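Local coordinates for protein signal recognition particle receptor FtsY (Sulfolobus acidocaldarius, PDB 5L3W) that acts as a receptor for the signal recognition particle through an NG domain that joins a helical bundle to a P-loop GTPase domain, at residues D253-T258 with Y274-P279; L229-L234 with E241-F246; K97-E102 with V280-V285. All coordinates share one frame; numbering follows the deposited sequence.

In the fold
Starting from the N terminus, after helix 73-93 the chain enters 97-102, which lies just ahead of the large mixed sheet. Its partner, strand 280-284, comes about 180 residues later, so interaction 3 closes a long loop that contains the other two contacts. Within that loop interaction 2 comes first, laying helix 236-249 against strand 226-232, and interaction 1 follows in series, bringing the end of helix 267-275 and its exit loop back to strand 254-258. Strands 226-232, 254-258 and 280-284 are successive neighbours in the sheet. Interaction 1 touches both others, whereas interactions 2 and 3 stay about 6 Å apart at their nearest atoms.

Interaction 1 of 3, residues D253-T258 with Y274-P279; sequences DAVILT and YELKKP
The amide N of Val255 donates a 2.8 Å hydrogen bond to the carbonyl O of Pro279, with an N-H...O angle of 151°. Pro279 O also receives a CA-H...O contact from Ala254, whose CA is 3.4 Å from it. Proline suits this place because, although it has no N-H to offer, its carbonyl still accepts from Val255, while its ring packs beside the incoming chain: Pro279 CD comes to 3.5 Å from Asp253 O.

The side-chain contacts are largely aliphatic. The two methyls of Val255 meet different loop residues. With chi1 at 166°, CG1 stands anti to the backbone N and reaches Leu276 CD1, while CG2 turns the other way and rests against CB of Lys278. Leu257 sends CD2 to the same Leu276 methyl, 4.2 Å from CD1, so one leucine branch is met by two residues on one side of the strand. Helix 236-249 flanks Leu276 through Leu240 and Ala243.

Lys278 contributes mainly its stem: CG lies 3.7 Å from Asp253 O, and the chain bends at chi2 and chi4 to bring NZ to the carbonyl O of Tyr252. The carboxylate of Asp253 is held by the amide N of Arg227, and its OD1 remains 5.7 Å from Lys278 NZ, too far for a salt bridge.

Here a beta-alpha-beta unit returns from helix 267-275 to the sheet, beside strand 254-258, whose Thr258 touches GDP. A backbone bond from the residue just before strand 280-284 continues the parallel pairing, and Val255, Leu257 and Leu276 pack together on the side facing helix 236-249. The nearby opposite charges probably add only a diffuse attraction.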
loop_
_atom_site.group_PDB
_atom_site.type_symbol
_atom_site.label_atom_id
_atom_site.label_comp_id
_atom_site.label_asym_id
_atom_site.label_seq_id
_atom_site.Cartn_x
_atom_site.Cartn_y
_atom_site.Cartn_z
ATOM N N ASP A 253 -0.578 8.988 7.244
ATOM C CA ASP A 253 0.740 8.876 6.636
ATOM C C ASP A 253 0.795 7.956 5.420
ATOM O O ASP A 253 1.655 8.150 4.560
ATOM C CB ASP A 253 1.748 8.369 7.672
ATOM C CG ASP A 253 1.662 9.125 8.992
ATOM O OD1 ASP A 253 1.797 10.374 8.986
ATOM O OD2 ASP A 253 1.442 8.471 10.039
ATOM N N ALA A 254 -0.057 6.938 5.341
ATOM C CA ALA A 254 0.096 5.919 4.315
ATOM C C ALA A 254 -1.235 5.222 4.111
ATOM O O ALA A 254 -2.150 5.338 4.931
ATOM C CB ALA A 254 1.185 4.906 4.680
ATOM N N VAL A 255 -1.329 4.493 3.002
ATOM C CA VAL A 255 -2.548 3.818 2.578
ATOM C C VAL A 255 -2.263 2.328 2.456
ATOM O O VAL A 255 -1.168 1.937 2.051
ATOM C CB VAL A 255 -3.034 4.406 1.234
ATOM C CG1 VAL A 255 -4.103 3.530 0.556
ATOM C CG2 VAL A 255 -3.526 5.850 1.435
ATOM N N ILE A 256 -3.235 1.494 2.809
ATOM C CA ILE A 256 -3.234 0.093 2.404
ATOM C C ILE A 256 -4.460 -0.137 1.531
ATOM O O ILE A 256 -5.593 0.097 1.968
ATOM C CB ILE A 256 -3.222 -0.865 3.603
ATOM C CG1 ILE A 256 -1.875 -0.760 4.341
ATOM C CG2 ILE A 256 -3.475 -2.324 3.130
ATOM C CD1 ILE A 256 -1.752 -1.681 5.532
ATOM N N LEU A 257 -4.229 -0.606 0.305
ATOM C CA LEU A 257 -5.284 -0.901 -0.647
ATOM C C LEU A 257 -5.706 -2.354 -0.487
ATOM O O LEU A 257 -4.882 -3.266 -0.629
ATOM C CB LEU A 257 -4.803 -0.653 -2.079
ATOM C CG LEU A 257 -4.435 0.772 -2.483
ATOM C CD1 LEU A 257 -3.985 0.768 -3.941
ATOM C CD2 LEU A 257 -5.647 1.676 -2.280
ATOM N N THR A 258 -6.985 -2.573 -0.227
ATOM C CA THR A 258 -7.516 -3.917 -0.092
ATOM C C THR A 258 -8.176 -4.311 -1.399
ATOM O O THR A 258 -8.456 -3.462 -2.249
ATOM C CB THR A 258 -8.528 -3.999 1.047
ATOM O OG1 THR A 258 -9.698 -3.258 0.679
ATOM C CG2 THR A 258 -7.936 -3.381 2.305
ATOM N N TYR A 274 -2.640 6.720 -8.476
ATOM C CA TYR A 274 -2.105 7.934 -9.080
ATOM C C TYR A 274 -2.725 9.183 -8.468
ATOM O O TYR A 274 -2.054 10.212 -8.338
ATOM C CB TYR A 274 -2.348 7.927 -10.586
ATOM C CG TYR A 274 -1.722 9.078 -11.345
ATOM C CD1 TYR A 274 -0.345 9.257 -11.362
ATOM C CD2 TYR A 274 -2.502 9.972 -12.069
ATOM C CE1 TYR A 274 0.244 10.296 -12.077
ATOM C CE2 TYR A 274 -1.922 11.003 -12.793
ATOM C CZ TYR A 274 -0.547 11.158 -12.792
ATOM O OH TYR A 274 0.038 12.186 -13.502
ATOM N N GLU A 275 -4.006 9.124 -8.121
ATOM C CA GLU A 275 -4.700 10.281 -7.576
ATOM C C GLU A 275 -4.559 10.387 -6.070
ATOM O O GLU A 275 -4.864 11.443 -5.515
ATOM C CB GLU A 275 -6.182 10.242 -7.958
ATOM C CG GLU A 275 -6.426 9.696 -9.348
ATOM C CD GLU A 275 -7.483 10.473 -10.095
ATOM O OE1 GLU A 275 -7.802 11.595 -9.657
ATOM O OE2 GLU A 275 -7.997 9.961 -11.114
ATOM N N LEU A 276 -4.114 9.324 -5.402
ATOM C CA LEU A 276 -3.764 9.411 -3.990
ATOM C C LEU A 276 -2.516 10.266 -3.806
ATOM O O LEU A 276 -1.623 10.300 -4.655
ATOM C CB LEU A 276 -3.544 8.011 -3.395
ATOM C CG LEU A 276 -4.816 7.160 -3.468
ATOM C CD1 LEU A 276 -4.619 5.710 -2.992
ATOM C CD2 LEU A 276 -5.934 7.848 -2.675
ATOM N N LYS A 277 -2.472 10.973 -2.683
ATOM C CA LYS A 277 -1.339 11.800 -2.333
ATOM C C LYS A 277 -0.360 11.116 -1.384
ATOM O O LYS A 277 0.822 11.471 -1.384
ATOM C CB LYS A 277 -1.848 13.116 -1.728
ATOM C CG LYS A 277 -2.530 13.989 -2.786
ATOM C CD LYS A 277 -3.517 14.988 -2.192
ATOM C CE LYS A 277 -2.794 16.169 -1.584
ATOM N NZ LYS A 277 -3.740 17.212 -1.105
ATOM N N LYS A 278 -0.806 10.129 -0.613
ATOM C CA LYS A 278 -0.040 9.349 0.345
ATOM C C LYS A 278 0.438 8.035 -0.267
ATOM O O LYS A 278 -0.237 7.459 -1.129
ATOM C CB LYS A 278 -0.893 9.046 1.586
ATOM C CG LYS A 278 -0.811 10.113 2.679
ATOM C CD LYS A 278 -1.344 11.466 2.250
ATOM C CE LYS A 278 -1.258 12.485 3.396
ATOM N NZ LYS A 278 0.114 12.567 4.000
ATOM N N PRO A 279 1.579 7.523 0.189
ATOM C CA PRO A 279 2.087 6.253 -0.352
ATOM C C PRO A 279 1.191 5.069 -0.027
ATOM O O PRO A 279 0.588 4.992 1.042
ATOM C CB PRO A 279 3.465 6.094 0.319
ATOM C CG PRO A 279 3.436 7.023 1.550
ATOM C CD PRO A 279 2.520 8.165 1.134
#

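Interaction 2 of 3, residues L229-L234 with E241-F246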
loop_
_atom_site.group_PDB
_atom_site.type_symbol
_atom_site.label_atom_id
_atom_site.label_comp_id
_atom_site.label_asym_id
_atom_site.label_seq_id
_atom_site.Cartn_x
_atom_site.Cartn_y
_atom_site.Cartn_z
ATOM N N LEU A 229 -4.530 4.750 6.425
ATOM C CA LEU A 229 -5.876 4.713 5.881
ATOM C C LEU A 229 -6.068 3.442 5.064
ATOM O O LEU A 229 -5.188 3.045 4.294
ATOM C CB LEU A 229 -6.117 5.946 5.011
ATOM C CG LEU A 229 -7.462 6.061 4.309
ATOM C CD1 LEU A 229 -8.633 6.074 5.324
ATOM C CD2 LEU A 229 -7.463 7.309 3.444
ATOM N N ILE A 230 -7.215 2.801 5.247
ATOM C CA ILE A 230 -7.577 1.595 4.518
ATOM C C ILE A 230 -8.588 1.983 3.452
ATOM O O ILE A 230 -9.609 2.609 3.761
ATOM C CB ILE A 230 -8.178 0.531 5.455
ATOM C CG1 ILE A 230 -7.297 0.311 6.688
ATOM C CG2 ILE A 230 -8.374 -0.781 4.706
ATOM C CD1 ILE A 230 -6.015 -0.394 6.367
ATOM N N LEU A 231 -8.323 1.603 2.209
ATOM C CA LEU A 231 -9.183 1.957 1.089
ATOM C C LEU A 231 -9.437 0.726 0.235
ATOM O O LEU A 231 -8.525 -0.067 0.004
ATOM C CB LEU A 231 -8.555 3.046 0.212
ATOM C CG LEU A 231 -8.330 4.431 0.803
ATOM C CD1 LEU A 231 -7.710 5.279 -0.284
ATOM C CD2 LEU A 231 -9.659 5.031 1.272
ATOM N N ASP A 232 -10.683 0.575 -0.217
ATOM C CA ASP A 232 -11.084 -0.438 -1.192
ATOM C C ASP A 232 -10.523 -0.056 -2.559
ATOM O O ASP A 232 -10.950 0.952 -3.137
ATOM C CB ASP A 232 -12.611 -0.497 -1.225
ATOM C CG ASP A 232 -13.164 -1.673 -2.030
ATOM O OD1 ASP A 232 -12.577 -2.056 -3.068
ATOM O OD2 ASP A 232 -14.220 -2.203 -1.619
ATOM N N SER A 233 -9.593 -0.860 -3.103
ATOM C CA SER A 233 -8.995 -0.492 -4.389
ATOM C C SER A 233 -10.016 -0.428 -5.516
ATOM O O SER A 233 -9.721 0.155 -6.562
ATOM C CB SER A 233 -7.875 -1.450 -4.788
ATOM O OG SER A 233 -8.355 -2.750 -5.027
ATOM N N LEU A 234 -11.220 -0.943 -5.306
ATOM C CA LEU A 234 -12.241 -0.970 -6.336
ATOM C C LEU A 234 -13.213 0.201 -6.256
ATOM O O LEU A 234 -14.065 0.334 -7.140
ATOM C CB LEU A 234 -13.024 -2.285 -6.252
ATOM C CG LEU A 234 -12.719 -3.394 -7.268
ATOM C CD1 LEU A 234 -11.234 -3.467 -7.647
ATOM C CD2 LEU A 234 -13.216 -4.744 -6.738
ATOM N N GLU A 241 -12.703 10.153 -2.430
ATOM C CA GLU A 241 -13.416 11.042 -1.531
ATOM C C GLU A 241 -13.093 10.716 -0.072
ATOM O O GLU A 241 -12.897 11.625 0.746
ATOM C CB GLU A 241 -14.916 10.950 -1.814
ATOM C CG GLU A 241 -15.691 12.203 -1.471
ATOM C CD GLU A 241 -15.369 13.362 -2.402
ATOM O OE1 GLU A 241 -15.118 13.109 -3.604
ATOM O OE2 GLU A 241 -15.370 14.528 -1.935
ATOM N N GLN A 242 -13.003 9.428 0.271
ATOM C CA GLN A 242 -12.597 9.068 1.629
ATOM C C GLN A 242 -11.194 9.579 1.944
ATOM O O GLN A 242 -10.949 10.115 3.033
ATOM C CB GLN A 242 -12.655 7.556 1.814
ATOM C CG GLN A 242 -14.062 6.997 1.798
ATOM C CD GLN A 242 -14.069 5.548 1.359
ATOM O OE1 GLN A 242 -13.047 4.841 1.475
ATOM N NE2 GLN A 242 -15.195 5.101 0.817
ATOM N N ALA A 243 -10.256 9.415 1.005
ATOM C CA ALA A 243 -8.890 9.869 1.255
ATOM C C ALA A 243 -8.835 11.383 1.437
ATOM O O ALA A 243 -8.140 11.885 2.324
ATOM C CB ALA A 243 -7.966 9.420 0.116
ATOM N N ARG A 244 -9.577 12.130 0.622
ATOM C CA ARG A 244 -9.550 13.586 0.731
ATOM C C ARG A 244 -10.128 14.064 2.066
ATOM O O ARG A 244 -9.615 15.016 2.668
ATOM C CB ARG A 244 -10.297 14.196 -0.460
ATOM C CG ARG A 244 -10.609 15.694 -0.364
ATOM C CD ARG A 244 -9.349 16.570 -0.293
ATOM N NE ARG A 244 -8.655 16.696 -1.577
ATOM C CZ ARG A 244 -7.845 17.706 -1.896
ATOM N NH1 ARG A 244 -7.631 18.700 -1.029
ATOM N NH2 ARG A 244 -7.257 17.727 -3.089
ATOM N N HIS A 245 -11.180 13.414 2.560
ATOM C CA HIS A 245 -11.765 13.880 3.814
ATOM C C HIS A 245 -10.905 13.505 5.021
ATOM O O HIS A 245 -10.792 14.292 5.963
ATOM C CB HIS A 245 -13.185 13.331 3.978
ATOM C CG HIS A 245 -14.138 13.767 2.910
ATOM N ND1 HIS A 245 -15.507 13.679 3.055
ATOM C CD2 HIS A 245 -13.925 14.273 1.670
ATOM C CE1 HIS A 245 -16.094 14.116 1.954
ATOM N NE2 HIS A 245 -15.156 14.481 1.099
ATOM N N PHE A 246 -10.318 12.307 5.041
ATOM C CA PHE A 246 -9.362 12.009 6.109
ATOM C C PHE A 246 -8.127 12.906 6.022
ATOM O O PHE A 246 -7.562 13.273 7.054
ATOM C CB PHE A 246 -8.961 10.523 6.102
ATOM C CG PHE A 246 -9.995 9.609 6.726
ATOM C CD1 PHE A 246 -10.213 9.609 8.095
ATOM C CD2 PHE A 246 -10.761 8.767 5.946
ATOM C CE1 PHE A 246 -11.171 8.789 8.669
ATOM C CE2 PHE A 246 -11.732 7.936 6.519
ATOM C CZ PHE A 246 -11.934 7.954 7.887
HETATM O O HOH W 1 -12.004 4.088 3.992
HETATM O O HOH W 2 -12.479 2.848 0.047
#
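Methyl CD1 of Leu229 comes obliquely to the phenyl ring of Phe246, 3.5 Å from CD2 and 3.8 Å from CE2. A chi1 of 178° sets CG of Leu229 anti to its backbone N and directs it toward the helix, where the two branches diverge, CD1 going to the ring and CD2 to Ala243, 3.7 Å from CA. The second flat group, the amide of Gln242, lies alongside Leu231, the two side chains running past each other in opposite directions; OE1 is 3.4 Å from the leucine methyl CD2. Two waters donate to that same OE1. One also donates to Ile230 O, and the other accepts from Asp232 N, tying the amide to the strand through solvent.

This is the first half of a beta-alpha-beta crossover in the P-loop NTPase fold, in which helix 236-249 runs back across the sheet almost antiparallel to strand 226-232, at 162°, their axes 9.5 Å apart. Alanine suits position 243 because its small CB fits between Leu229 and Leu231, 4.0 Å from CD2 of the former. Leu231 also leans on Val255 and Leu257 of the next strand.

On the helix, His245 NE2 donates to Glu241 OE2 at 3.0 Å, Glu241 OE2 lying 21° out of the imidazole plane, a His-carboxylate hydrogen bond between residues one turn apart. Where the strand ends, Asp232 OD1 accepts from Leu234 N in an Asx turn, while its OD2 forms a salt bridge with Lys259.

Interaction 3 of 3, residues K97-E102 with V280-V285; sequences KTDLIE and VVYMGV. With GDP (guanosine-5'-diphosphate), chain B.
Tyr282 reaches Leu100 with its hydroxyl and one ring edge. From CB, with chi1 at -66°, CG lies beside the backbone N and the ring is carried out from strand 280-284 toward the loop. Its CE2 meets CB of Leu100 at 3.8 Å, the methylene lying at the ring edge, near its plane, and the same CE2 is 3.9 Å from the carbonyl O of Thr98. CZ is 4.1 Å from both Thr98 O and Leu100 N. At the tip, OH accepts from Leu100 N at 3.1 Å, the N-H...O angle being a fairly straight 158°. Met134 of helix 124-137 and Leu292 and Pro294 of the last strand pack against the same side chain.

Leu100 opens helix 100-105, where the first amides have no carbonyl one turn earlier to bond to. Asp99, the N-cap residue, serves Ile101 N through OD1 in a weak bond, and the tyrosine hydroxyl takes the amide of Leu100. Asp99 OD1 also lies 3.9 Å from Tyr282 OH, the carboxylate and ring planes turned 76° apart.

Beside this, Thr98 and Val281 slide past one another. Thr98 CG2 comes 3.5 Å from the carbonyl O of Val281, and valine CG1 covers Thr98 OG1, a hydroxyl that is buried and has no polar partner in the model. At the far end of the strand the lack of a side chain on Gly284 lets guanine O6 of GDP approach its carbonyl C to 3.0 Å, beside Val285.

One strand thus reaches both the nucleotide base and the start of the helix that precedes the sheet. A long aromatic residue with a polar tip is apt here: its ring fills an apolar setting while its hydroxyl satisfies a helix-start amide that the cap does not reach.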
loop_
_atom_site.group_PDB
_atom_site.type_symbol
_atom_site.label_atom_id
_atom_site.label_comp_id
_atom_site.label_asym_id
_atom_site.label_seq_id
_atom_site.Cartn_x
_atom_site.Cartn_y
_atom_site.Cartn_z
ATOM N N LYS A 97 9.632 5.672 1.633
ATOM C CA LYS A 97 9.915 4.383 2.254
ATOM C C LYS A 97 8.614 3.685 2.672
ATOM O O LYS A 97 7.624 4.320 3.057
ATOM C CB LYS A 97 10.851 4.564 3.451
ATOM C CG LYS A 97 12.226 5.123 3.078
ATOM C CD LYS A 97 12.778 4.441 1.822
ATOM C CE LYS A 97 14.075 5.088 1.323
ATOM N NZ LYS A 97 14.497 4.511 0.015
ATOM N N THR A 98 8.636 2.357 2.604
ATOM C CA THR A 98 7.439 1.522 2.606
ATOM C C THR A 98 7.499 0.377 3.617
ATOM O O THR A 98 6.441 -0.130 4.018
ATOM C CB THR A 98 7.220 0.965 1.174
ATOM O OG1 THR A 98 6.430 1.893 0.414
ATOM C CG2 THR A 98 6.595 -0.461 1.122
ATOM N N ASP A 99 8.690 -0.018 4.063
ATOM C CA ASP A 99 8.881 -1.185 4.916
ATOM C C ASP A 99 8.490 -0.821 6.339
ATOM O O ASP A 99 9.222 -0.106 7.034
ATOM C CB ASP A 99 10.332 -1.661 4.848
ATOM C CG ASP A 99 10.514 -3.078 5.373
ATOM O OD1 ASP A 99 9.622 -3.584 6.084
ATOM O OD2 ASP A 99 11.565 -3.691 5.077
ATOM N N LEU A 100 7.332 -1.314 6.772
ATOM C CA LEU A 100 6.865 -1.037 8.119
ATOM C C LEU A 100 7.762 -1.680 9.164
ATOM O O LEU A 100 7.950 -1.115 10.249
ATOM C CB LEU A 100 5.430 -1.536 8.273
ATOM C CG LEU A 100 4.806 -1.213 9.626
ATOM C CD1 LEU A 100 4.660 0.305 9.808
ATOM C CD2 LEU A 100 3.473 -1.923 9.738
ATOM N N ILE A 101 8.318 -2.854 8.854
ATOM C CA ILE A 101 9.162 -3.560 9.813
ATOM C C ILE A 101 10.400 -2.736 10.133
ATOM O O ILE A 101 10.740 -2.533 11.302
ATOM C CB ILE A 101 9.538 -4.961 9.289
ATOM C CG1 ILE A 101 8.294 -5.730 8.828
ATOM C CG2 ILE A 101 10.240 -5.764 10.378
ATOM C CD1 ILE A 101 7.293 -5.979 9.939
ATOM N N GLU A 102 11.098 -2.249 9.099
ATOM C CA GLU A 102 12.261 -1.398 9.342
ATOM C C GLU A 102 11.856 -0.072 9.970
ATOM O O GLU A 102 12.607 0.481 10.785
ATOM C CB GLU A 102 13.036 -1.149 8.044
ATOM C CG GLU A 102 13.736 -2.375 7.484
ATOM C CD GLU A 102 15.048 -2.710 8.193
ATOM O OE1 GLU A 102 15.061 -2.808 9.444
ATOM O OE2 GLU A 102 16.070 -2.878 7.484
ATOM N N VAL A 280 1.125 4.126 -0.970
ATOM C CA VAL A 280 0.531 2.815 -0.728
ATOM C C VAL A 280 1.632 1.865 -0.274
ATOM O O VAL A 280 2.558 1.579 -1.035
ATOM C CB VAL A 280 -0.167 2.279 -1.981
ATOM C CG1 VAL A 280 -0.713 0.881 -1.715
ATOM C CG2 VAL A 280 -1.273 3.217 -2.400
ATOM N N VAL A 281 1.526 1.354 0.953
ATOM C CA VAL A 281 2.638 0.614 1.548
ATOM C C VAL A 281 2.386 -0.895 1.520
ATOM O O VAL A 281 3.319 -1.680 1.326
ATOM C CB VAL A 281 2.937 1.124 2.974
ATOM C CG1 VAL A 281 3.508 2.538 2.908
ATOM C CG2 VAL A 281 1.681 1.149 3.832
ATOM N N TYR A 282 1.135 -1.328 1.668
ATOM C CA TYR A 282 0.824 -2.742 1.477
ATOM C C TYR A 282 -0.468 -2.860 0.688
ATOM O O TYR A 282 -1.214 -1.889 0.542
ATOM C CB TYR A 282 0.719 -3.514 2.808
ATOM C CG TYR A 282 2.048 -3.578 3.521
ATOM C CD1 TYR A 282 2.945 -4.596 3.262
ATOM C CD2 TYR A 282 2.418 -2.586 4.423
ATOM C CE1 TYR A 282 4.178 -4.633 3.890
ATOM C CE2 TYR A 282 3.648 -2.616 5.057
ATOM C CZ TYR A 282 4.523 -3.636 4.788
ATOM O OH TYR A 282 5.746 -3.661 5.420
ATOM N N MET A 283 -0.709 -4.071 0.165
ATOM C CA MET A 283 -1.890 -4.370 -0.632
ATOM C C MET A 283 -2.497 -5.681 -0.156
ATOM O O MET A 283 -1.799 -6.696 -0.064
ATOM C CB MET A 283 -1.554 -4.470 -2.128
ATOM C CG MET A 283 -0.792 -3.284 -2.683
ATOM S SD MET A 283 -0.594 -3.332 -4.475
ATOM C CE MET A 283 0.471 -4.760 -4.718
ATOM N N GLY A 284 -3.792 -5.651 0.159
ATOM C CA GLY A 284 -4.521 -6.879 0.430
ATOM C C GLY A 284 -4.853 -7.563 -0.886
ATOM O O GLY A 284 -5.332 -6.925 -1.830
ATOM N N VAL A 285 -4.586 -8.863 -0.955
ATOM C CA VAL A 285 -4.770 -9.617 -2.184
ATOM C C VAL A 285 -5.585 -10.873 -1.910
ATOM O O VAL A 285 -5.428 -11.886 -2.599
ATOM C CB VAL A 285 -3.411 -9.973 -2.825
ATOM C CG1 VAL A 285 -2.636 -8.697 -3.190
ATOM C CG2 VAL A 285 -2.603 -10.862 -1.891
HETATM P PB GDP B . -14.679 -3.823 7.753
HETATM O O1B GDP B . -13.864 -4.216 8.962
HETATM O O2B GDP B . -14.244 -2.452 7.291
HETATM O O3B GDP B . -16.148 -3.756 8.082
HETATM O O3A GDP B . -14.356 -4.865 6.574
HETATM P PA GDP B . -13.992 -6.426 6.786
HETATM O O1A GDP B . -12.631 -6.651 7.405
HETATM O O2A GDP B . -15.088 -7.111 7.576
HETATM O "O5'" GDP B . -13.989 -6.926 5.265
HETATM C "C5'" GDP B . -15.203 -6.926 4.501
HETATM C "C4'" GDP B . -15.114 -8.008 3.430
HETATM O "O4'" GDP B . -14.057 -7.682 2.513
HETATM C "C3'" GDP B . -14.745 -9.341 4.071
HETATM O "O3'" GDP B . -15.561 -10.413 3.582
HETATM C "C2'" GDP B . -13.307 -9.560 3.663
HETATM O "O2'" GDP B . -12.997 -10.947 3.539
HETATM C "C1'" GDP B . -13.209 -8.812 2.342
HETATM N N9 GDP B . -11.809 -8.431 2.068
HETATM C C8 GDP B . -11.011 -7.668 2.842
HETATM N N7 GDP B . -9.776 -7.545 2.299
HETATM C C5 GDP B . -9.778 -8.238 1.141
HETATM C C6 GDP B . -8.809 -8.520 0.053
HETATM O O6 GDP B . -7.650 -8.063 0.080
HETATM N N1 GDP B . -9.212 -9.292 -0.962
HETATM C C2 GDP B . -10.454 -9.809 -1.034
HETATM N N2 GDP B . -10.777 -10.577 -2.106
HETATM N N3 GDP B . -11.393 -9.589 -0.079
HETATM C C4 GDP B . -11.116 -8.826 1.001
#